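Local atomic coordinates of glycoside hydrolase family protein (Novosphingobium sp. PP1Y, PDB entry 6Q2F), a protein that probably hydrolyses alpha-L-rhamnosidic bonds to release terminal L-rhamnose from glycosides. Residues 715-720 with 932-937; 928-933 with 960-965. All blocks are in the same frame, centred on the assembly; numbering follows the deposited sequence.

Contact 1: residues 715-720 with 932-937; sequences VDYIAR and HPETGK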
ATOM      1  N   VAL A 715     -11.086  -8.946 -19.597  1.00 23.92           N
ATOM      2  CA  VAL A 715      -9.628  -8.993 -19.513  1.00 24.07           C
ATOM      3  C   VAL A 715      -9.007  -8.231 -20.683  1.00 24.30           C
ATOM      4  O   VAL A 715      -7.982  -7.557 -20.526  1.00 30.03           O
ATOM      5  CB  VAL A 715      -9.149 -10.454 -19.439  1.00 21.88           C
ATOM      6  CG1 VAL A 715      -7.625 -10.531 -19.387  1.00 18.67           C
ATOM      7  CG2 VAL A 715      -9.762 -11.154 -18.203  1.00 19.80           C
ATOM      8  N   ASP A 716      -9.633  -8.304 -21.870  1.00 28.40           N
ATOM      9  CA  ASP A 716      -9.136  -7.543 -23.016  1.00 29.78           C
ATOM     10  C   ASP A 716      -9.201  -6.046 -22.741  1.00 33.81           C
ATOM     11  O   ASP A 716      -8.330  -5.282 -23.165  1.00 26.60           O
ATOM     12  CB  ASP A 716      -9.957  -7.865 -24.265  1.00 33.18           C
ATOM     13  CG  ASP A 716      -9.549  -9.167 -24.939  1.00 35.65           C
ATOM     14  OD1 ASP A 716      -8.416  -9.638 -24.750  1.00 42.90           O
ATOM     15  OD2 ASP A 716     -10.372  -9.687 -25.714  1.00 50.62           O
ATOM     16  N   TYR A 717     -10.252  -5.603 -22.059  1.00 29.81           N
ATOM     17  CA  TYR A 717     -10.359  -4.198 -21.690  1.00 28.26           C
ATOM     18  C   TYR A 717      -9.200  -3.792 -20.799  1.00 27.23           C
ATOM     19  O   TYR A 717      -8.592  -2.726 -20.995  1.00 25.32           O
ATOM     20  CB  TYR A 717     -11.700  -3.971 -20.993  1.00 25.30           C
ATOM     21  CG  TYR A 717     -11.854  -2.623 -20.340  1.00 29.39           C
ATOM     22  CD1 TYR A 717     -11.415  -2.398 -19.029  1.00 21.74           C
ATOM     23  CD2 TYR A 717     -12.438  -1.571 -21.030  1.00 24.53           C
ATOM     24  CE1 TYR A 717     -11.581  -1.158 -18.432  1.00 23.91           C
ATOM     25  CE2 TYR A 717     -12.607  -0.342 -20.443  1.00 25.75           C
ATOM     26  CZ  TYR A 717     -12.172  -0.139 -19.156  1.00 25.46           C
ATOM     27  OH  TYR A 717     -12.368   1.088 -18.596  1.00 25.36           O
ATOM     28  N   ILE A 718      -8.863  -4.645 -19.831  1.00 27.40           N
ATOM     29  CA  ILE A 718      -7.729  -4.368 -18.955  1.00 26.22           C
ATOM     30  C   ILE A 718      -6.422  -4.436 -19.729  1.00 27.30           C
ATOM     31  O   ILE A 718      -5.537  -3.586 -19.553  1.00 25.70           O
ATOM     32  CB  ILE A 718      -7.736  -5.348 -17.777  1.00 24.48           C
ATOM     33  CG1 ILE A 718      -9.009  -5.144 -16.932  1.00 25.51           C
ATOM     34  CG2 ILE A 718      -6.439  -5.198 -16.948  1.00 18.41           C
ATOM     35  CD1 ILE A 718      -9.278  -6.291 -15.913  1.00 27.64           C
ATOM     36  N   ALA A 719      -6.279  -5.435 -20.606  1.00 20.97           N
ATOM     37  CA  ALA A 719      -5.047  -5.571 -21.378  1.00 20.36           C
ATOM     38  C   ALA A 719      -4.866  -4.415 -22.357  1.00 26.39           C
ATOM     39  O   ALA A 719      -3.742  -3.955 -22.576  1.00 27.36           O
ATOM     40  CB  ALA A 719      -5.043  -6.898 -22.134  1.00 20.20           C
ATOM     41  N   ARG A 720      -5.953  -3.947 -22.981  1.00 29.96           N
ATOM     42  CA  ARG A 720      -5.819  -2.845 -23.928  1.00 27.39           C
ATOM     43  C   ARG A 720      -5.482  -1.552 -23.211  1.00 29.02           C
ATOM     44  O   ARG A 720      -4.681  -0.749 -23.697  1.00 26.27           O
ATOM     45  CB  ARG A 720      -7.098  -2.659 -24.747  1.00 24.34           C
ATOM     46  CG  ARG A 720      -7.355  -3.790 -25.683  1.00 25.84           C
ATOM     47  CD  ARG A 720      -8.474  -3.475 -26.657  1.00 26.44           C
ATOM     48  NE  ARG A 720      -8.640  -4.563 -27.603  1.00 28.58           N
ATOM     49  CZ  ARG A 720      -9.708  -5.343 -27.632  1.00 32.42           C
ATOM     50  NH1 ARG A 720     -10.697  -5.130 -26.775  1.00 31.18           N
ATOM     51  NH2 ARG A 720      -9.793  -6.325 -28.511  1.00 35.03           N
ATOM     52  N   HIS A 932     -10.887   3.041 -27.980  1.00 28.10           N
ATOM     53  CA  HIS A 932     -11.797   2.445 -27.015  1.00 33.31           C
ATOM     54  C   HIS A 932     -11.253   1.105 -26.555  1.00 28.66           C
ATOM     55  O   HIS A 932     -11.119   0.190 -27.380  1.00 27.24           O
ATOM     56  CB  HIS A 932     -13.188   2.262 -27.625  1.00 28.75           C
ATOM     57  CG  HIS A 932     -13.837   3.533 -28.052  1.00 31.36           C
ATOM     58  ND1 HIS A 932     -14.476   4.377 -27.169  1.00 36.26           N
ATOM     59  CD2 HIS A 932     -13.986   4.085 -29.282  1.00 37.75           C
ATOM     60  CE1 HIS A 932     -14.979   5.401 -27.840  1.00 38.94           C
ATOM     61  NE2 HIS A 932     -14.695   5.248 -29.121  1.00 39.24           N
ATOM     62  N   PRO A 933     -10.922   0.928 -25.276  1.00 30.09           N
ATOM     63  CA  PRO A 933     -10.398  -0.382 -24.842  1.00 32.56           C
ATOM     64  C   PRO A 933     -11.443  -1.487 -24.834  1.00 35.33           C
ATOM     65  O   PRO A 933     -11.057  -2.666 -24.826  1.00 30.97           O
ATOM     66  CB  PRO A 933      -9.851  -0.102 -23.431  1.00 26.41           C
ATOM     67  CG  PRO A 933     -10.550   1.155 -22.978  1.00 29.33           C
ATOM     68  CD  PRO A 933     -10.751   1.973 -24.246  1.00 27.66           C
ATOM     69  N   GLU A 934     -12.744  -1.155 -24.814  1.00 29.94           N
ATOM     70  CA  GLU A 934     -13.773  -2.191 -24.909  1.00 30.70           C
ATOM     71  C   GLU A 934     -13.613  -2.997 -26.183  1.00 33.05           C
ATOM     72  O   GLU A 934     -13.834  -4.210 -26.191  1.00 34.30           O
ATOM     73  CB  GLU A 934     -15.182  -1.589 -24.878  1.00 28.76           C
ATOM     74  CG  GLU A 934     -15.672  -1.074 -23.527  1.00 29.53           C
ATOM     75  CD  GLU A 934     -15.174   0.329 -23.219  1.00 35.17           C
ATOM     76  OE1 GLU A 934     -14.254   0.791 -23.920  1.00 36.98           O
ATOM     77  OE2 GLU A 934     -15.695   0.958 -22.277  1.00 35.69           O
ATOM     78  N   THR A 935     -13.246  -2.337 -27.277  1.00 33.16           N
ATOM     79  CA  THR A 935     -13.315  -2.929 -28.602  1.00 31.04           C
ATOM     80  C   THR A 935     -11.979  -3.012 -29.303  1.00 31.11           C
ATOM     81  O   THR A 935     -11.851  -3.799 -30.247  1.00 37.74           O
ATOM     82  CB  THR A 935     -14.262  -2.121 -29.498  1.00 36.47           C
ATOM     83  OG1 THR A 935     -13.776  -0.781 -29.601  1.00 36.44           O
ATOM     84  CG2 THR A 935     -15.692  -2.103 -28.924  1.00 35.65           C
ATOM     85  N   GLY A 936     -10.995  -2.214 -28.899  1.00 28.01           N
ATOM     86  CA  GLY A 936      -9.745  -2.180 -29.626  1.00 25.84           C
ATOM     87  C   GLY A 936      -9.815  -1.400 -30.909  1.00 33.98           C
ATOM     88  O   GLY A 936      -8.944  -1.565 -31.767  1.00 37.67           O
ATOM     89  N   LYS A 937     -10.829  -0.549 -31.061  1.00 28.83           N
ATOM     90  CA  LYS A 937     -11.034   0.252 -32.255  1.00 37.89           C
ATOM     91  C   LYS A 937     -10.803   1.725 -31.948  1.00 44.98           C
ATOM     92  O   LYS A 937     -10.930   2.172 -30.802  1.00 36.31           O
ATOM     93  CB  LYS A 937     -12.449   0.053 -32.818  1.00 36.53           C
ATOM     94  CG  LYS A 937     -12.696  -1.314 -33.439  1.00 41.34           C
ATOM     95  CD  LYS A 937     -14.186  -1.711 -33.378  1.00 52.47           C
ATOM     96  CE  LYS A 937     -15.124  -0.524 -33.631  1.00 69.42           C
ATOM     97  NZ  LYS A 937     -16.526  -0.746 -33.102  1.00 76.00           N
TER
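R720 and Y717, on helix 712-726, meet the hairpin turn 932-937 between antiparallel strands 926-932 and 937-946. The tight part gathers round P933. Y717 lies beside its pyrrolidine ring, with CE2 of Y717 3.6 Å from CG of P933. The phenol reaches the turn because its CG stands anti to the backbone N (chi1 170°). The backbone N of E934 faces the ring edge. R720 works on the carbonyl side of the same proline. Its NH1 donates to O of P933 at 3.2 Å, and the N-H...O angle is 164°. The oxygen lies in the guanidinium plane, but NH1 sits above the plane of the carbonyl. CA of Y717 gives the same oxygen a C-H...O contact of 3.6 Å. The turn also packs against one face of the guanidinium, where C of T935 is 3.5 Å from NH1 of R720. CA of G936 comes to 3.3 Å from NE of R720, a close approach at a glycine with positive phi.

The side chains of E934 and T935 lie on the more open side. The chain of E934 bends at chi2 and its carboxylate runs alongside the Y717 ring, the two planes 74° apart. OE2 of E934 is hydrogen-bonded to NE2 of H1072. CB of T935 points away from the helix, and its OG1 accepts from N of K937 in an ST turn.

The other guanidinium nitrogens of R720 donate to backbone carbonyls of F46 and K47. The arginine therefore ties three parts of the chain together through neutral carbonyl acceptors, and its link to the turn is a hydrogen bond to backbone, not a salt bridge.

Contact 2: residues 928-933 with 960-965; sequences PELWHP and EAVFVV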
ATOM      1  N   PRO A 928      -6.399  14.243 -33.246  1.00 32.74           N
ATOM      2  CA  PRO A 928      -6.730  13.298 -32.179  1.00 29.26           C
ATOM      3  C   PRO A 928      -7.682  12.238 -32.684  1.00 37.80           C
ATOM      4  O   PRO A 928      -8.434  12.456 -33.630  1.00 33.99           O
ATOM      5  CB  PRO A 928      -7.385  14.182 -31.111  1.00 27.62           C
ATOM      6  CG  PRO A 928      -7.891  15.376 -31.865  1.00 29.99           C
ATOM      7  CD  PRO A 928      -6.965  15.580 -33.019  1.00 32.65           C
ATOM      8  N   GLU A 929      -7.617  11.068 -32.051  1.00 34.25           N
ATOM      9  CA  GLU A 929      -8.596  10.010 -32.244  1.00 39.40           C
ATOM     10  C   GLU A 929      -8.937   9.420 -30.888  1.00 38.61           C
ATOM     11  O   GLU A 929      -8.088   9.369 -29.990  1.00 31.75           O
ATOM     12  CB  GLU A 929      -8.070   8.900 -33.157  1.00 41.00           C
ATOM     13  CG  GLU A 929      -7.981   9.274 -34.628  1.00 35.79           C
ATOM     14  CD  GLU A 929      -7.541   8.101 -35.495  1.00 46.47           C
ATOM     15  OE1 GLU A 929      -6.763   7.249 -34.999  1.00 48.99           O
ATOM     16  OE2 GLU A 929      -7.988   8.022 -36.661  1.00 54.33           O
ATOM     17  N   LEU A 930     -10.192   8.994 -30.736  1.00 34.20           N
ATOM     18  CA  LEU A 930     -10.564   8.220 -29.556  1.00 32.56           C
ATOM     19  C   LEU A 930     -10.244   6.750 -29.773  1.00 37.05           C
ATOM     20  O   LEU A 930     -10.622   6.173 -30.798  1.00 41.73           O
ATOM     21  CB  LEU A 930     -12.050   8.361 -29.233  1.00 31.18           C
ATOM     22  CG  LEU A 930     -12.598   9.758 -29.014  1.00 36.15           C
ATOM     23  CD1 LEU A 930     -14.089   9.688 -28.694  1.00 30.92           C
ATOM     24  CD2 LEU A 930     -11.820  10.458 -27.926  1.00 29.52           C
ATOM     25  N   TRP A 931      -9.560   6.140 -28.803  1.00 33.77           N
ATOM     26  CA  TRP A 931      -9.318   4.702 -28.794  1.00 27.31           C
ATOM     27  C   TRP A 931     -10.109   4.073 -27.661  1.00 29.13           C
ATOM     28  O   TRP A 931     -10.029   4.526 -26.520  1.00 31.98           O
ATOM     29  CB  TRP A 931      -7.833   4.378 -28.633  1.00 27.07           C
ATOM     30  CG  TRP A 931      -6.985   4.753 -29.796  1.00 29.12           C
ATOM     31  CD1 TRP A 931      -7.181   5.796 -30.654  1.00 33.99           C
ATOM     32  CD2 TRP A 931      -5.791   4.087 -30.241  1.00 31.43           C
ATOM     33  NE1 TRP A 931      -6.187   5.819 -31.607  1.00 33.50           N
ATOM     34  CE2 TRP A 931      -5.320   4.785 -31.373  1.00 30.97           C
ATOM     35  CE3 TRP A 931      -5.087   2.958 -29.800  1.00 27.34           C
ATOM     36  CZ2 TRP A 931      -4.178   4.403 -32.066  1.00 31.68           C
ATOM     37  CZ3 TRP A 931      -3.944   2.576 -30.486  1.00 28.66           C
ATOM     38  CH2 TRP A 931      -3.497   3.299 -31.609  1.00 31.75           C
ATOM     39  N   HIS A 932     -10.887   3.041 -27.980  1.00 28.10           N
ATOM     40  CA  HIS A 932     -11.797   2.445 -27.015  1.00 33.31           C
ATOM     41  C   HIS A 932     -11.253   1.105 -26.555  1.00 28.66           C
ATOM     42  O   HIS A 932     -11.119   0.190 -27.380  1.00 27.24           O
ATOM     43  CB  HIS A 932     -13.188   2.262 -27.625  1.00 28.75           C
ATOM     44  CG  HIS A 932     -13.837   3.533 -28.052  1.00 31.36           C
ATOM     45  ND1 HIS A 932     -14.476   4.377 -27.169  1.00 36.26           N
ATOM     46  CD2 HIS A 932     -13.986   4.085 -29.282  1.00 37.75           C
ATOM     47  CE1 HIS A 932     -14.979   5.401 -27.840  1.00 38.94           C
ATOM     48  NE2 HIS A 932     -14.695   5.248 -29.121  1.00 39.24           N
ATOM     49  N   PRO A 933     -10.922   0.928 -25.276  1.00 30.09           N
ATOM     50  CA  PRO A 933     -10.398  -0.382 -24.842  1.00 32.56           C
ATOM     51  C   PRO A 933     -11.443  -1.487 -24.834  1.00 35.33           C
ATOM     52  O   PRO A 933     -11.057  -2.666 -24.826  1.00 30.97           O
ATOM     53  CB  PRO A 933      -9.851  -0.102 -23.431  1.00 26.41           C
ATOM     54  CG  PRO A 933     -10.550   1.155 -22.978  1.00 29.33           C
ATOM     55  CD  PRO A 933     -10.751   1.973 -24.246  1.00 27.66           C
ATOM     56  N   GLU A 960     -17.243   6.524 -17.946  1.00 37.52           N
ATOM     57  CA  GLU A 960     -16.508   6.187 -19.152  1.00 37.89           C
ATOM     58  C   GLU A 960     -15.027   6.515 -18.986  1.00 40.54           C
ATOM     59  O   GLU A 960     -14.651   7.536 -18.397  1.00 30.67           O
ATOM     60  CB  GLU A 960     -17.048   6.917 -20.380  1.00 34.33           C
ATOM     61  CG  GLU A 960     -16.336   6.455 -21.661  1.00 37.47           C
ATOM     62  CD  GLU A 960     -16.917   7.064 -22.920  1.00 48.06           C
ATOM     63  OE1 GLU A 960     -17.957   7.738 -22.814  1.00 50.57           O
ATOM     64  OE2 GLU A 960     -16.324   6.871 -24.001  1.00 46.00           O
ATOM     65  N   ALA A 961     -14.197   5.624 -19.502  1.00 30.39           N
ATOM     66  CA  ALA A 961     -12.771   5.810 -19.637  1.00 27.41           C
ATOM     67  C   ALA A 961     -12.437   5.745 -21.114  1.00 30.46           C
ATOM     68  O   ALA A 961     -12.959   4.891 -21.828  1.00 36.66           O
ATOM     69  CB  ALA A 961     -12.001   4.725 -18.866  1.00 23.99           C
ATOM     70  N   VAL A 962     -11.555   6.627 -21.580  1.00 30.83           N
ATOM     71  CA  VAL A 962     -11.260   6.661 -23.003  1.00 34.09           C
ATOM     72  C   VAL A 962      -9.867   7.214 -23.215  1.00 30.84           C
ATOM     73  O   VAL A 962      -9.354   7.993 -22.410  1.00 28.50           O
ATOM     74  CB  VAL A 962     -12.319   7.485 -23.774  1.00 39.70           C
ATOM     75  CG1 VAL A 962     -12.112   8.985 -23.547  1.00 34.06           C
ATOM     76  CG2 VAL A 962     -12.310   7.128 -25.259  1.00 33.82           C
ATOM     77  N   PHE A 963      -9.253   6.802 -24.314  1.00 30.15           N
ATOM     78  CA  PHE A 963      -7.958   7.320 -24.699  1.00 29.08           C
ATOM     79  C   PHE A 963      -8.150   8.334 -25.818  1.00 34.24           C
ATOM     80  O   PHE A 963      -8.846   8.057 -26.803  1.00 31.27           O
ATOM     81  CB  PHE A 963      -7.046   6.168 -25.121  1.00 22.71           C
ATOM     82  CG  PHE A 963      -6.673   5.247 -23.984  1.00 28.92           C
ATOM     83  CD1 PHE A 963      -7.499   4.188 -23.623  1.00 25.60           C
ATOM     84  CD2 PHE A 963      -5.503   5.454 -23.272  1.00 28.90           C
ATOM     85  CE1 PHE A 963      -7.158   3.341 -22.566  1.00 27.39           C
ATOM     86  CE2 PHE A 963      -5.140   4.613 -22.216  1.00 23.09           C
ATOM     87  CZ  PHE A 963      -5.963   3.555 -21.864  1.00 30.49           C
ATOM     88  N   VAL A 964      -7.590   9.521 -25.634  1.00 30.11           N
ATOM     89  CA  VAL A 964      -7.528  10.530 -26.686  1.00 28.59           C
ATOM     90  C   VAL A 964      -6.094  10.498 -27.191  1.00 32.48           C
ATOM     91  O   VAL A 964      -5.151  10.846 -26.472  1.00 29.87           O
ATOM     92  CB  VAL A 964      -7.957  11.917 -26.192  1.00 27.14           C
ATOM     93  CG1 VAL A 964      -8.109  12.903 -27.377  1.00 27.93           C
ATOM     94  CG2 VAL A 964      -9.289  11.818 -25.460  1.00 26.15           C
ATOM     95  N   VAL A 965      -5.919  10.018 -28.412  1.00 32.80           N
ATOM     96  CA  VAL A 965      -4.616   9.663 -28.955  1.00 32.85           C
ATOM     97  C   VAL A 965      -4.223  10.699 -30.000  1.00 34.79           C
ATOM     98  O   VAL A 965      -5.001  10.987 -30.919  1.00 32.81           O
ATOM     99  CB  VAL A 965      -4.663   8.247 -29.555  1.00 28.96           C
ATOM    100  CG1 VAL A 965      -3.354   7.917 -30.231  1.00 27.53           C
ATOM    101  CG2 VAL A 965      -4.972   7.254 -28.448  1.00 24.57           C
TER
HETATM  102  O   HOH W   1     -14.073   3.881 -24.421  1.00 50.79           O
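W931 lays one face of its indole against V965. CG2 of V965 stands 3.4 Å from the centroid of the five-membered ring, only 11° off the ring normal, in a CH-pi contact. This methyl is anti to the carbonyl carbon of V965, which turns it over the indole. The other methyl, CG1, lies near the NE1-CE2 side of the indole, 3.8 Å from NE1 of W931. On the same face of the sheet CB of W931 packs on CB of F963. The F963 ring turns its edge to CD of P933 and to the carbonyl O of W931.

L930 and V964 form an antiparallel non-hydrogen-bonded pair on the other face. Their side chains run side by side, and CD2 of L930 touches CG2 of V964 at 3.8 Å. The flanking antiparallel pairs, E929 with V965 and W931 with F963, are hydrogen-bonded. Each makes two backbone bonds. The longest of the four, at 3.3 Å, runs from N of F963 to O of W931.

Past these pairs a water joins the strands. It lies in the H932 ring plane, 2.8 Å from ND1 of H932, and donates to O of A961. NE2 of H932 is bonded to E939.

Strand 961-967 lies between strands 926-932 and 902-908. Strand 937-946 flanks 926-932 on its other edge. L930 and V962 face strand 949-956, while P933, A961 and F963 touch helix 712-726.

Overall arrangement
Contacts 1 and 2 have centres about 10 Å apart and share H932 and P933. Helix 712-726 comes first along the chain, then strand 926-932, the turn to strand 937-946, and strand 961-967. Contact 2 is a strand pairing within the antiparallel sheet. Contact 1 takes up at the end of strand 926-932 and joins the following turn to the helix, more than 200 residues earlier in sequence. The two also pack directly, with OH of Y717 3.7 Å from CB of A961; that hydroxyl is hydrogen-bonded to D665 and K661. Together they bring strands 926-932 and 961-967, and the hairpin turn, against helix 712-726. Neither includes a residue of the sodium site.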